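Local structure of proline iminopeptidase (Streptomyces halstedii, 3WMR) at residues A[62-67]-A[76-81]; A[44-49]-A[310-315]; A[164-169]-A[179-184]; A[193-198]-A[232-237]. The protein is an amidohydrolase of the alpha/beta hydrolase fold that acts on polyketide substrates and probably releases N-terminal proline from peptides. All blocks are in the same frame, centred on the assembly; numbering follows the deposited sequence.

Interaction 1 of 4, residues A[62-67]-A[76-81]; sequences YLLAMT and VVHYDQ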
loop_
_atom_site.group_PDB
_atom_site.type_symbol
_atom_site.label_atom_id
_atom_site.label_comp_id
_atom_site.label_asym_id
_atom_site.label_seq_id
_atom_site.Cartn_x
_atom_site.Cartn_y
_atom_site.Cartn_z
ATOM N N TYR A 62 2.143 -0.612 -9.860
ATOM C CA TYR A 62 1.417 0.674 -9.762
ATOM C C TYR A 62 2.186 1.776 -9.011
ATOM O O TYR A 62 1.790 2.936 -9.053
ATOM C CB TYR A 62 0.024 0.471 -9.136
ATOM C CG TYR A 62 0.023 0.379 -7.606
ATOM C CD1 TYR A 62 0.435 -0.779 -6.968
ATOM C CD2 TYR A 62 -0.409 1.448 -6.812
ATOM C CE1 TYR A 62 0.457 -0.873 -5.584
ATOM C CE2 TYR A 62 -0.406 1.354 -5.407
ATOM C CZ TYR A 62 0.038 0.188 -4.807
ATOM O OH TYR A 62 0.073 0.055 -3.435
ATOM N N LEU A 63 3.272 1.414 -8.320
ATOM C CA LEU A 63 4.114 2.394 -7.627
ATOM C C LEU A 63 5.309 2.859 -8.459
ATOM O O LEU A 63 6.150 3.604 -7.945
ATOM C CB LEU A 63 4.612 1.823 -6.285
ATOM C CG LEU A 63 3.542 1.581 -5.223
ATOM C CD1 LEU A 63 4.146 0.967 -3.973
ATOM C CD2 LEU A 63 2.818 2.866 -4.860
ATOM N N LEU A 64 5.389 2.452 -9.735
ATOM C CA LEU A 64 6.608 2.678 -10.544
ATOM C C LEU A 64 6.895 4.154 -10.820
ATOM O O LEU A 64 8.035 4.527 -10.978
ATOM C CB LEU A 64 6.559 1.903 -11.870
ATOM C CG LEU A 64 6.997 0.442 -11.781
ATOM C CD1 LEU A 64 6.648 -0.301 -13.075
ATOM C CD2 LEU A 64 8.484 0.340 -11.475
ATOM N N ALA A 65 5.867 4.984 -10.812
ATOM C CA ALA A 65 6.019 6.443 -10.858
ATOM C C ALA A 65 7.028 7.012 -9.867
ATOM O O ALA A 65 7.682 8.019 -10.133
ATOM C CB ALA A 65 4.672 7.091 -10.616
ATOM N N MET A 66 7.160 6.365 -8.719
ATOM C CA MET A 66 8.023 6.859 -7.657
ATOM C C MET A 66 9.528 6.722 -7.915
ATOM O O MET A 66 10.343 7.129 -7.080
ATOM C CB MET A 66 7.624 6.182 -6.341
ATOM C CG MET A 66 6.215 6.566 -5.925
ATOM S SD MET A 66 5.744 5.966 -4.286
ATOM C CE MET A 66 7.014 6.731 -3.287
ATOM N N THR A 67 9.909 6.152 -9.059
ATOM C CA THR A 67 11.290 6.281 -9.549
ATOM C C THR A 67 11.666 7.748 -9.781
ATOM O O THR A 67 12.836 8.064 -9.880
ATOM C CB THR A 67 11.525 5.512 -10.861
ATOM O OG1 THR A 67 10.585 5.955 -11.836
ATOM C CG2 THR A 67 11.370 3.996 -10.653
ATOM N N VAL A 76 15.570 4.163 -4.817
ATOM C CA VAL A 76 14.229 3.656 -4.612
ATOM C C VAL A 76 14.189 2.133 -4.811
ATOM O O VAL A 76 14.620 1.623 -5.860
ATOM C CB VAL A 76 13.231 4.368 -5.537
ATOM C CG1 VAL A 76 11.832 3.809 -5.357
ATOM C CG2 VAL A 76 13.223 5.871 -5.266
ATOM N N VAL A 77 13.683 1.426 -3.796
ATOM C CA VAL A 77 13.559 -0.021 -3.817
ATOM C C VAL A 77 12.095 -0.425 -3.939
ATOM O O VAL A 77 11.306 -0.237 -2.990
ATOM C CB VAL A 77 14.170 -0.670 -2.559
ATOM C CG1 VAL A 77 14.031 -2.188 -2.613
ATOM C CG2 VAL A 77 15.637 -0.263 -2.408
ATOM N N HIS A 78 11.724 -0.930 -5.127
ATOM C CA HIS A 78 10.426 -1.581 -5.325
ATOM C C HIS A 78 10.588 -3.064 -5.056
ATOM O O HIS A 78 11.634 -3.629 -5.363
ATOM C CB HIS A 78 9.904 -1.424 -6.755
ATOM C CG HIS A 78 9.424 -0.049 -7.085
ATOM N ND1 HIS A 78 10.282 0.978 -7.416
ATOM C CD2 HIS A 78 8.176 0.459 -7.182
ATOM C CE1 HIS A 78 9.582 2.066 -7.679
ATOM N NE2 HIS A 78 8.303 1.778 -7.544
ATOM N N TYR A 79 9.568 -3.690 -4.476
ATOM C CA TYR A 79 9.539 -5.152 -4.395
ATOM C C TYR A 79 8.130 -5.752 -4.360
ATOM O O TYR A 79 7.169 -5.095 -3.983
ATOM C CB TYR A 79 10.392 -5.656 -3.226
ATOM C CG TYR A 79 9.738 -5.699 -1.854
ATOM C CD1 TYR A 79 9.724 -4.575 -1.025
ATOM C CD2 TYR A 79 9.194 -6.888 -1.348
ATOM C CE1 TYR A 79 9.164 -4.625 0.247
ATOM C CE2 TYR A 79 8.629 -6.942 -0.076
ATOM C CZ TYR A 79 8.614 -5.805 0.719
ATOM O OH TYR A 79 8.055 -5.838 1.990
ATOM N N ASP A 80 8.034 -7.010 -4.783
ATOM C CA ASP A 80 6.786 -7.761 -4.744
ATOM C C ASP A 80 6.811 -8.637 -3.527
ATOM O O ASP A 80 7.708 -9.450 -3.359
ATOM C CB ASP A 80 6.636 -8.666 -5.960
ATOM C CG ASP A 80 6.374 -7.905 -7.230
ATOM O OD1 ASP A 80 5.923 -6.739 -7.178
ATOM O OD2 ASP A 80 6.625 -8.497 -8.284
ATOM N N GLN A 81 5.820 -8.462 -2.673
ATOM C CA GLN A 81 5.646 -9.302 -1.501
ATOM C C GLN A 81 5.342 -10.760 -1.873
ATOM O O GLN A 81 4.871 -11.057 -2.969
ATOM C CB GLN A 81 4.566 -8.694 -0.601
ATOM C CG GLN A 81 5.026 -7.366 -0.012
ATOM C CD GLN A 81 3.897 -6.473 0.461
ATOM O OE1 GLN A 81 2.940 -6.933 1.084
ATOM N NE2 GLN A 81 4.037 -5.172 0.211
#
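The carbonyl oxygen of Leu63 is gripped from both faces of its plane, by NE2 of His78 from the strand and by the backbone N of Met66 from its own 3-10 turn. The histidine bond, His78 NE2 to Leu63 O, is 2.9 Å long and straight, with the oxygen lying in the plane of the imidazole. On the acceptor side the donor stands well above the carbonyl plane, 71° out of it, which leaves the other face of Leu63 O to Met66 N, 3.0 Å away. A histidine suits this place because a ring nitrogen can bond the bent backbone while one flat face packs against carbon. Leu64 uses that chance: its CD2 lies 4.2 Å above the centre of the His78 ring, a CH-pi contact. The methyl CG2 of Thr67 comes obliquely to CE1 of His78, at 4.0 Å. With chi1 at 56°, the hydroxyl OG1 of Thr67 turns back to Leu64 O (3.0 Å), which accepts from Thr67 N as well. Val76 CG2 packs against Met66 O. The side chain of Leu63 lies about 8 Å from that of Ser126, the predicted nucleophile. Strand 76-80 runs between 32-39 and 49-52 in the alpha/beta hydrolase sheet, and Leu51 of strand 49-52 touches Met66, Val76 and His78.

Interaction 2 of 4, residues A[44-49]-A[310-315]; sequences SGKPPV and YLESLV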
loop_
_atom_site.group_PDB
_atom_site.type_symbol
_atom_site.label_atom_id
_atom_site.label_comp_id
_atom_site.label_asym_id
_atom_site.label_seq_id
_atom_site.Cartn_x
_atom_site.Cartn_y
_atom_site.Cartn_z
ATOM N N SER A 44 24.959 5.756 -2.536
ATOM C CA SER A 44 25.361 7.139 -2.780
ATOM C C SER A 44 24.989 7.956 -1.542
ATOM O O SER A 44 24.669 7.397 -0.492
ATOM C CB SER A 44 24.679 7.691 -4.030
ATOM O OG SER A 44 25.171 8.989 -4.327
ATOM N N GLY A 45 25.011 9.275 -1.659
ATOM C CA GLY A 45 24.778 10.152 -0.509
ATOM C C GLY A 45 23.480 10.007 0.285
ATOM O O GLY A 45 23.395 10.538 1.394
ATOM N N LYS A 46 22.472 9.310 -0.252
ATOM C CA LYS A 46 21.157 9.255 0.403
ATOM C C LYS A 46 20.660 7.837 0.677
ATOM O O LYS A 46 20.920 6.910 -0.097
ATOM C CB LYS A 46 20.118 10.024 -0.415
ATOM C CG LYS A 46 20.591 11.427 -0.737
ATOM C CD LYS A 46 19.485 12.426 -0.880
ATOM C CE LYS A 46 20.084 13.816 -0.908
ATOM N NZ LYS A 46 19.097 14.755 -1.465
ATOM N N PRO A 47 19.923 7.668 1.783
ATOM C CA PRO A 47 19.435 6.342 2.117
ATOM C C PRO A 47 18.306 5.877 1.190
ATOM O O PRO A 47 17.548 6.699 0.643
ATOM C CB PRO A 47 18.951 6.494 3.553
ATOM C CG PRO A 47 18.613 7.929 3.688
ATOM C CD PRO A 47 19.506 8.681 2.764
ATOM N N PRO A 48 18.209 4.559 0.981
ATOM C CA PRO A 48 17.150 4.050 0.127
ATOM C C PRO A 48 15.741 4.345 0.664
ATOM O O PRO A 48 15.530 4.332 1.871
ATOM C CB PRO A 48 17.432 2.543 0.090
ATOM C CG PRO A 48 18.321 2.274 1.253
ATOM C CD PRO A 48 19.158 3.501 1.360
ATOM N N VAL A 49 14.806 4.663 -0.231
ATOM C CA VAL A 49 13.382 4.659 0.110
ATOM C C VAL A 49 12.779 3.316 -0.315
ATOM O O VAL A 49 12.737 2.996 -1.501
ATOM C CB VAL A 49 12.628 5.848 -0.522
ATOM C CG1 VAL A 49 11.203 5.924 0.014
ATOM C CG2 VAL A 49 13.388 7.147 -0.264
ATOM N N TYR A 310 9.479 16.162 2.452
ATOM C CA TYR A 310 9.548 15.314 3.641
ATOM C C TYR A 310 10.914 14.616 3.707
ATOM O O TYR A 310 11.588 14.634 4.751
ATOM C CB TYR A 310 8.414 14.267 3.632
ATOM C CG TYR A 310 8.657 13.143 4.611
ATOM C CD1 TYR A 310 8.407 13.321 5.973
ATOM C CD2 TYR A 310 9.197 11.934 4.194
ATOM C CE1 TYR A 310 8.665 12.316 6.890
ATOM C CE2 TYR A 310 9.459 10.926 5.103
ATOM C CZ TYR A 310 9.193 11.119 6.456
ATOM O OH TYR A 310 9.446 10.103 7.371
ATOM N N LEU A 311 11.327 13.996 2.601
ATOM C CA LEU A 311 12.576 13.222 2.588
ATOM C C LEU A 311 13.815 14.077 2.936
ATOM O O LEU A 311 14.709 13.615 3.646
ATOM C CB LEU A 311 12.770 12.483 1.240
ATOM C CG LEU A 311 11.835 11.296 0.945
ATOM C CD1 LEU A 311 12.006 10.844 -0.490
ATOM C CD2 LEU A 311 12.085 10.121 1.883
ATOM N N GLU A 312 13.856 15.322 2.465
ATOM C CA GLU A 312 14.986 16.213 2.743
ATOM C C GLU A 312 15.105 16.576 4.233
ATOM O O GLU A 312 16.210 16.788 4.715
ATOM C CB GLU A 312 14.932 17.480 1.880
ATOM C CG GLU A 312 15.277 17.249 0.412
ATOM C CD GLU A 312 16.730 16.862 0.179
ATOM O OE1 GLU A 312 17.628 17.550 0.710
ATOM O OE2 GLU A 312 16.973 15.865 -0.540
ATOM N N SER A 313 13.992 16.609 4.962
ATOM C CA SER A 313 14.036 16.868 6.410
ATOM C C SER A 313 14.775 15.768 7.171
ATOM O O SER A 313 15.159 15.978 8.310
ATOM C CB SER A 313 12.621 17.079 7.001
ATOM O OG SER A 313 11.917 15.859 7.203
ATOM N N LEU A 314 14.984 14.612 6.538
ATOM C CA LEU A 314 15.644 13.465 7.163
ATOM C C LEU A 314 17.141 13.342 6.877
ATOM O O LEU A 314 17.741 12.385 7.331
ATOM C CB LEU A 314 14.986 12.160 6.701
ATOM C CG LEU A 314 13.480 12.055 6.828
ATOM C CD1 LEU A 314 13.031 10.747 6.203
ATOM C CD2 LEU A 314 13.076 12.147 8.295
ATOM N N VAL A 315 17.729 14.269 6.108
ATOM C CA VAL A 315 19.154 14.207 5.727
ATOM C C VAL A 315 19.841 15.566 5.900
ATOM O O VAL A 315 19.247 16.482 6.487
ATOM C CB VAL A 315 19.359 13.767 4.249
ATOM C CG1 VAL A 315 19.023 12.295 4.061
ATOM C CG2 VAL A 315 18.523 14.624 3.319
#
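Val49 and Leu311 form the tightly packed part of a contact in which the C-terminal helix of the alpha/beta hydrolase fold, 300-312, meets the loop leading into strand 49-52. Val49 CG2 approaches the fork of the leucine, 3.9 Å from CD2 and 4.0 Å from CD1 of Leu311, and both residues are buried. Branched aliphatic chains suit this spot, with Val121 of strand 120-125 also touching Leu311. Toward the chain terminus the contact opens to solvent: Pro47 CD meets Val315 CG1 at 3.9 Å, a single touch against the exposed last residue, which a type I turn from Glu312 to Val315 brings round. The outer side is polar. Lys46 stretches out beyond CG, and its NZ forms a salt bridge of 2.6 Å with OE2 of Glu312, meeting the syn lone pair. The glutamate reaches it by bending at chi2 (-67°), since its first bond leaves the helix away from the loop. The two chains meet at about a right angle, and Trp74 touches both as well as Leu311 and Val315. With an alanine here in place of Glu312, the ammonium of Lys46 is likely to lose its charged mate and be freer to swing into solvent. A weak hydrogen bond ties the same nitrogen, Lys46 NZ, to the backbone oxygen of Ala72.

Interaction 3 of 4, residues A[164-169]-A[179-184]; sequences RLRALL and KHEAAR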
loop_
_atom_site.group_PDB
_atom_site.type_symbol
_atom_site.label_atom_id
_atom_site.label_comp_id
_atom_site.label_asym_id
_atom_site.label_seq_id
_atom_site.Cartn_x
_atom_site.Cartn_y
_atom_site.Cartn_z
ATOM N N ARG A 164 -20.204 4.585 4.504
ATOM C CA ARG A 164 -20.522 5.996 4.350
ATOM C C ARG A 164 -20.386 6.430 2.882
ATOM O O ARG A 164 -21.301 7.027 2.298
ATOM C CB ARG A 164 -19.622 6.840 5.257
ATOM C CG ARG A 164 -20.115 8.259 5.454
ATOM C CD ARG A 164 -19.218 9.051 6.409
ATOM N NE ARG A 164 -17.840 9.137 5.922
ATOM C CZ ARG A 164 -17.427 9.912 4.916
ATOM N NH1 ARG A 164 -18.274 10.683 4.245
ATOM N NH2 ARG A 164 -16.148 9.897 4.565
ATOM N N LEU A 165 -19.260 6.084 2.276
ATOM C CA LEU A 165 -18.994 6.451 0.870
ATOM C C LEU A 165 -19.958 5.776 -0.090
ATOM O O LEU A 165 -20.396 6.381 -1.085
ATOM C CB LEU A 165 -17.561 6.070 0.489
ATOM C CG LEU A 165 -16.452 6.782 1.270
ATOM C CD1 LEU A 165 -15.108 6.263 0.781
ATOM C CD2 LEU A 165 -16.558 8.294 1.122
ATOM N N ARG A 166 -20.293 4.520 0.213
ATOM C CA ARG A 166 -21.194 3.735 -0.619
ATOM C C ARG A 166 -22.608 4.314 -0.603
ATOM O O ARG A 166 -23.270 4.326 -1.634
ATOM C CB ARG A 166 -21.208 2.261 -0.197
ATOM C CG ARG A 166 -19.983 1.458 -0.632
ATOM C CD ARG A 166 -19.895 0.127 0.136
ATOM N NE ARG A 166 -21.085 -0.705 -0.097
ATOM C CZ ARG A 166 -21.084 -1.988 -0.454
ATOM N NH1 ARG A 166 -19.954 -2.659 -0.586
ATOM N NH2 ARG A 166 -22.239 -2.621 -0.653
ATOM N N ALA A 167 -23.045 4.806 0.558
ATOM C CA ALA A 167 -24.318 5.541 0.681
ATOM C C ALA A 167 -24.395 6.828 -0.164
ATOM O O ALA A 167 -25.480 7.374 -0.341
ATOM C CB ALA A 167 -24.595 5.875 2.149
ATOM N N LEU A 168 -23.257 7.338 -0.636
ATOM C CA LEU A 168 -23.229 8.522 -1.531
ATOM C C LEU A 168 -23.226 8.146 -3.013
ATOM O O LEU A 168 -23.276 9.021 -3.883
ATOM C CB LEU A 168 -22.018 9.406 -1.212
ATOM C CG LEU A 168 -22.010 10.014 0.193
ATOM C CD1 LEU A 168 -20.637 10.567 0.536
ATOM C CD2 LEU A 168 -23.077 11.102 0.330
ATOM N N LEU A 169 -23.166 6.850 -3.311
ATOM C CA LEU A 169 -23.309 6.381 -4.689
ATOM C C LEU A 169 -24.767 6.463 -5.119
ATOM O O LEU A 169 -25.648 6.546 -4.259
ATOM C CB LEU A 169 -22.825 4.937 -4.809
ATOM C CG LEU A 169 -21.330 4.728 -4.576
ATOM C CD1 LEU A 169 -21.027 3.247 -4.568
ATOM C CD2 LEU A 169 -20.499 5.426 -5.650
ATOM N N LYS A 179 -26.663 -6.791 -3.958
ATOM C CA LYS A 179 -27.205 -8.036 -4.517
ATOM C C LYS A 179 -26.086 -9.061 -4.733
ATOM O O LYS A 179 -26.139 -10.168 -4.185
ATOM C CB LYS A 179 -27.931 -7.757 -5.852
ATOM C CG LYS A 179 -29.311 -7.108 -5.702
ATOM C CD LYS A 179 -29.851 -6.607 -7.048
ATOM C CE LYS A 179 -31.272 -6.050 -6.953
ATOM N NZ LYS A 179 -32.323 -7.029 -7.363
ATOM N N HIS A 180 -25.067 -8.659 -5.493
ATOM C CA HIS A 180 -23.953 -9.543 -5.845
ATOM C C HIS A 180 -23.028 -9.881 -4.676
ATOM O O HIS A 180 -22.476 -10.969 -4.621
ATOM C CB HIS A 180 -23.150 -8.945 -6.995
ATOM C CG HIS A 180 -23.924 -8.864 -8.272
ATOM N ND1 HIS A 180 -24.371 -9.986 -8.936
ATOM C CD2 HIS A 180 -24.373 -7.802 -8.981
ATOM C CE1 HIS A 180 -25.044 -9.620 -10.013
ATOM N NE2 HIS A 180 -25.058 -8.300 -10.065
ATOM N N GLU A 181 -22.840 -8.951 -3.757
ATOM C CA GLU A 181 -22.081 -9.256 -2.539
ATOM C C GLU A 181 -22.811 -10.316 -1.711
ATOM O O GLU A 181 -22.203 -11.285 -1.257
ATOM C CB GLU A 181 -21.801 -7.986 -1.734
ATOM C CG GLU A 181 -20.733 -7.116 -2.407
ATOM C CD GLU A 181 -20.746 -5.664 -1.958
ATOM O OE1 GLU A 181 -21.511 -5.318 -1.035
ATOM O OE2 GLU A 181 -20.003 -4.845 -2.562
ATOM N N ALA A 182 -24.115 -10.146 -1.535
ATOM C CA ALA A 182 -24.912 -11.098 -0.739
ATOM C C ALA A 182 -24.818 -12.538 -1.266
ATOM O O ALA A 182 -24.614 -13.496 -0.474
ATOM C CB ALA A 182 -26.368 -10.656 -0.659
ATOM N N ALA A 183 -24.948 -12.671 -2.584
ATOM C CA ALA A 183 -24.928 -13.966 -3.269
ATOM C C ALA A 183 -23.540 -14.434 -3.762
ATOM O O ALA A 183 -23.441 -15.487 -4.382
ATOM C CB ALA A 183 -25.882 -13.930 -4.441
ATOM N N ARG A 184 -22.501 -13.639 -3.502
ATOM C CA ARG A 184 -21.128 -13.952 -3.891
ATOM C C ARG A 184 -20.976 -14.115 -5.402
ATOM O O ARG A 184 -20.314 -15.035 -5.869
ATOM C CB ARG A 184 -20.615 -15.190 -3.150
ATOM C CG ARG A 184 -20.841 -15.138 -1.641
ATOM C CD ARG A 184 -19.875 -16.069 -0.923
ATOM N NE ARG A 184 -20.223 -16.307 0.482
ATOM C CZ ARG A 184 -19.525 -17.096 1.313
ATOM N NH1 ARG A 184 -18.436 -17.733 0.892
ATOM N NH2 ARG A 184 -19.909 -17.246 2.576
#
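Arg166 and Glu181 join two consecutive helices, 155-166 and 171-183, of the helical cap that alpha/beta hydrolases of this family carry over the sheet, through an end-on, two-nitrogen salt bridge. The two backbones are far apart, 13.2 Å between the CA atoms of Arg166 and Glu181, so only long side chains can span the gap, and they come from opposite directions. Each sets CG anti to its own carbonyl carbon. Beyond that they differ: the glutamate runs on extended, whereas the arginine bends at chi3 (60°), which turns the NH1–NH2 end of the guanidinium to the carboxylate. The two flat groups are twisted 49° apart, and the two bonds differ. NH2 of Arg166 reaches OE1 of Glu181 at 2.8 Å, close to the guanidinium plane and on a syn lone pair, while NH1 meets OE2 at 2.9 Å from a tilted approach, the oxygen 27° out of that plane. With a leucine in place of Arg166, the carboxylate of Glu181 would probably lose its counter-charge and the helices their polar link. Tyr191 OH of helix 189-202 gives OE2 another partner. A weak third bond crosses the pair, from NH1 of Arg166 to OE1 of Glu181, at 3.1 Å.

Interaction 4 of 4, residues A[193-198]-A[232-237]; sequences HAMRAF and GPNEFH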
loop_
_atom_site.group_PDB
_atom_site.type_symbol
_atom_site.label_atom_id
_atom_site.label_comp_id
_atom_site.label_asym_id
_atom_site.label_seq_id
_atom_site.Cartn_x
_atom_site.Cartn_y
_atom_site.Cartn_z
ATOM N N HIS A 193 -19.043 -3.078 -12.932
ATOM C CA HIS A 193 -19.331 -1.701 -13.319
ATOM C C HIS A 193 -19.921 -0.856 -12.176
ATOM O O HIS A 193 -19.698 0.353 -12.130
ATOM C CB HIS A 193 -20.152 -1.685 -14.612
ATOM C CG HIS A 193 -19.357 -2.165 -15.789
ATOM N ND1 HIS A 193 -18.295 -1.451 -16.306
ATOM C CD2 HIS A 193 -19.411 -3.318 -16.497
ATOM C CE1 HIS A 193 -17.751 -2.127 -17.303
ATOM N NE2 HIS A 193 -18.412 -3.263 -17.440
ATOM N N ALA A 194 -20.626 -1.491 -11.238
ATOM C CA ALA A 194 -21.025 -0.818 -9.998
ATOM C C ALA A 194 -19.790 -0.504 -9.121
ATOM O O ALA A 194 -19.654 0.601 -8.609
ATOM C CB ALA A 194 -22.028 -1.667 -9.232
ATOM N N MET A 195 -18.886 -1.472 -8.997
ATOM C CA MET A 195 -17.597 -1.287 -8.310
ATOM C C MET A 195 -16.807 -0.127 -8.917
ATOM O O MET A 195 -16.122 0.602 -8.201
ATOM C CB MET A 195 -16.768 -2.573 -8.405
ATOM C CG MET A 195 -15.473 -2.580 -7.605
ATOM S SD MET A 195 -14.257 -3.734 -8.275
ATOM C CE MET A 195 -13.659 -2.718 -9.632
ATOM N N ARG A 196 -16.936 0.049 -10.237
ATOM C CA ARG A 196 -16.246 1.123 -10.964
ATOM C C ARG A 196 -16.770 2.509 -10.642
ATOM O O ARG A 196 -16.009 3.466 -10.606
ATOM C CB ARG A 196 -16.330 0.881 -12.471
ATOM C CG ARG A 196 -15.389 -0.215 -12.928
ATOM C CD ARG A 196 -14.046 0.380 -13.271
ATOM N NE ARG A 196 -14.255 1.315 -14.368
ATOM C CZ ARG A 196 -13.532 2.398 -14.602
ATOM N NH1 ARG A 196 -12.516 2.717 -13.825
ATOM N NH2 ARG A 196 -13.843 3.169 -15.629
ATOM N N ALA A 197 -18.066 2.626 -10.405
ATOM C CA ALA A 197 -18.590 3.867 -9.879
ATOM C C ALA A 197 -17.889 4.257 -8.556
ATOM O O ALA A 197 -17.732 5.440 -8.281
ATOM C CB ALA A 197 -20.101 3.776 -9.690
ATOM N N PHE A 198 -17.463 3.281 -7.744
ATOM C CA PHE A 198 -16.728 3.595 -6.493
ATOM C C PHE A 198 -15.271 3.895 -6.820
ATOM O O PHE A 198 -14.733 4.892 -6.366
ATOM C CB PHE A 198 -16.829 2.443 -5.462
ATOM C CG PHE A 198 -16.119 2.711 -4.147
ATOM C CD1 PHE A 198 -14.743 2.515 -4.016
ATOM C CD2 PHE A 198 -16.840 3.108 -3.024
ATOM C CE1 PHE A 198 -14.106 2.738 -2.799
ATOM C CE2 PHE A 198 -16.207 3.333 -1.810
ATOM C CZ PHE A 198 -14.847 3.136 -1.696
ATOM N N GLY A 232 -10.189 -9.363 0.393
ATOM C CA GLY A 232 -11.519 -9.503 -0.154
ATOM C C GLY A 232 -11.445 -9.300 -1.661
ATOM O O GLY A 232 -10.370 -9.079 -2.185
ATOM N N PRO A 233 -12.589 -9.361 -2.354
ATOM C CA PRO A 233 -12.587 -9.258 -3.824
ATOM C C PRO A 233 -12.157 -7.904 -4.361
ATOM O O PRO A 233 -11.727 -7.826 -5.513
ATOM C CB PRO A 233 -14.046 -9.496 -4.215
ATOM C CG PRO A 233 -14.833 -9.515 -2.943
ATOM C CD PRO A 233 -13.910 -9.722 -1.809
ATOM N N ASN A 234 -12.276 -6.858 -3.543
ATOM C CA ASN A 234 -11.971 -5.494 -3.989
ATOM C C ASN A 234 -11.663 -4.592 -2.798
ATOM O O ASN A 234 -11.690 -5.036 -1.647
ATOM C CB ASN A 234 -13.120 -4.936 -4.841
ATOM C CG ASN A 234 -14.418 -4.862 -4.077
ATOM O OD1 ASN A 234 -14.530 -4.157 -3.083
ATOM N ND2 ASN A 234 -15.411 -5.585 -4.543
ATOM N N GLU A 235 -11.335 -3.346 -3.096
ATOM C CA GLU A 235 -10.910 -2.355 -2.108
ATOM C C GLU A 235 -11.864 -2.120 -0.935
ATOM O O GLU A 235 -11.413 -1.923 0.195
ATOM C CB GLU A 235 -10.672 -1.017 -2.816
ATOM C CG GLU A 235 -9.406 -0.986 -3.643
ATOM C CD GLU A 235 -8.200 -1.150 -2.750
ATOM O OE1 GLU A 235 -7.951 -0.215 -1.954
ATOM O OE2 GLU A 235 -7.553 -2.221 -2.812
ATOM N N PHE A 236 -13.170 -2.116 -1.207
ATOM C CA PHE A 236 -14.173 -1.767 -0.193
ATOM C C PHE A 236 -14.885 -2.979 0.442
ATOM O O PHE A 236 -15.311 -2.907 1.609
ATOM C CB PHE A 236 -15.194 -0.758 -0.740
ATOM C CG PHE A 236 -15.887 -1.193 -2.021
ATOM C CD1 PHE A 236 -15.486 -0.682 -3.255
ATOM C CD2 PHE A 236 -16.945 -2.088 -1.991
ATOM C CE1 PHE A 236 -16.137 -1.055 -4.424
ATOM C CE2 PHE A 236 -17.591 -2.468 -3.167
ATOM C CZ PHE A 236 -17.185 -1.951 -4.377
ATOM N N HIS A 237 -15.012 -4.077 -0.305
ATOM C CA HIS A 237 -15.675 -5.297 0.204
ATOM C C HIS A 237 -14.619 -6.134 0.913
ATOM O O HIS A 237 -14.140 -7.148 0.397
ATOM C CB HIS A 237 -16.370 -6.082 -0.924
ATOM C CG HIS A 237 -17.323 -7.148 -0.449
ATOM N ND1 HIS A 237 -18.248 -6.938 0.556
ATOM C CD2 HIS A 237 -17.521 -8.418 -0.879
ATOM C CE1 HIS A 237 -18.964 -8.036 0.735
ATOM N NE2 HIS A 237 -18.546 -8.948 -0.126
#
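Phe236 drives an edge of its ring toward the face of Phe198, a tilted edge-to-face pair that fastens an Asx turn in the loop after helix 225-230 to helix 189-202 of the cap. The ring centroids of Phe198 and Phe236 are 4.6 Å apart, with planes at 53°. The leading atom, CD1 of Phe236, stands 3.4 Å above the plane of Phe198, offset toward the rim, and CB of Phe236 also lies over that face. Farther round the ring, CE1 of Phe236 touches CG of Met195 at 3.6 Å; the flexible thioether chain crosses the phenylalanine obliquely and follows its outline, and its SD rests 3.8 Å from CB of Asn234. The next shell explains the pose. With chi1 of Asn234 at 61°, its amide folds back over the loop, where OD1 accepts from two backbone nitrogens, Phe236 N at 3.1 Å and His237 N at 2.8 Å. An asparagine fits because one end of its amide closes the turn while the other, ND2, bonds Tyr191 OH. Farther out, Tyr199 OH holds the backbone N of Glu235, and Trp158 NE1 its carbonyl oxygen. Met162 of helix 155-166 touches both phenylalanines. The side chain of Phe198 lies about 8 Å from those of His293 and Asp266, both predicted active-site residues, so this core lies near the catalytic region. Asn234 OD1 itself sits 3.2 Å above the centre of the Phe236 ring.

The four contacts fall into two groups. Interactions 1 and 2, centres about 17 Å apart, belong to the sheet-bearing core and touch where the backbones of strands 49-52 and 76-80 pair, Val77 N lying 2.9 Å from Val49 O. Interactions 3 and 4, centres only about 8 Å apart, lie in the helical cap, where Phe236 packs against both Arg166 and Glu181. Interaction 2 joins parts of the chain near its two ends, and the others all come between: 1 first, then 3, then 4. Interactions 2 and 3 are about 43 Å apart between centres. Interactions 1 and 4 come within about 8 Å at their nearest atoms, each lying near the predicted active site, in core and cap respectively.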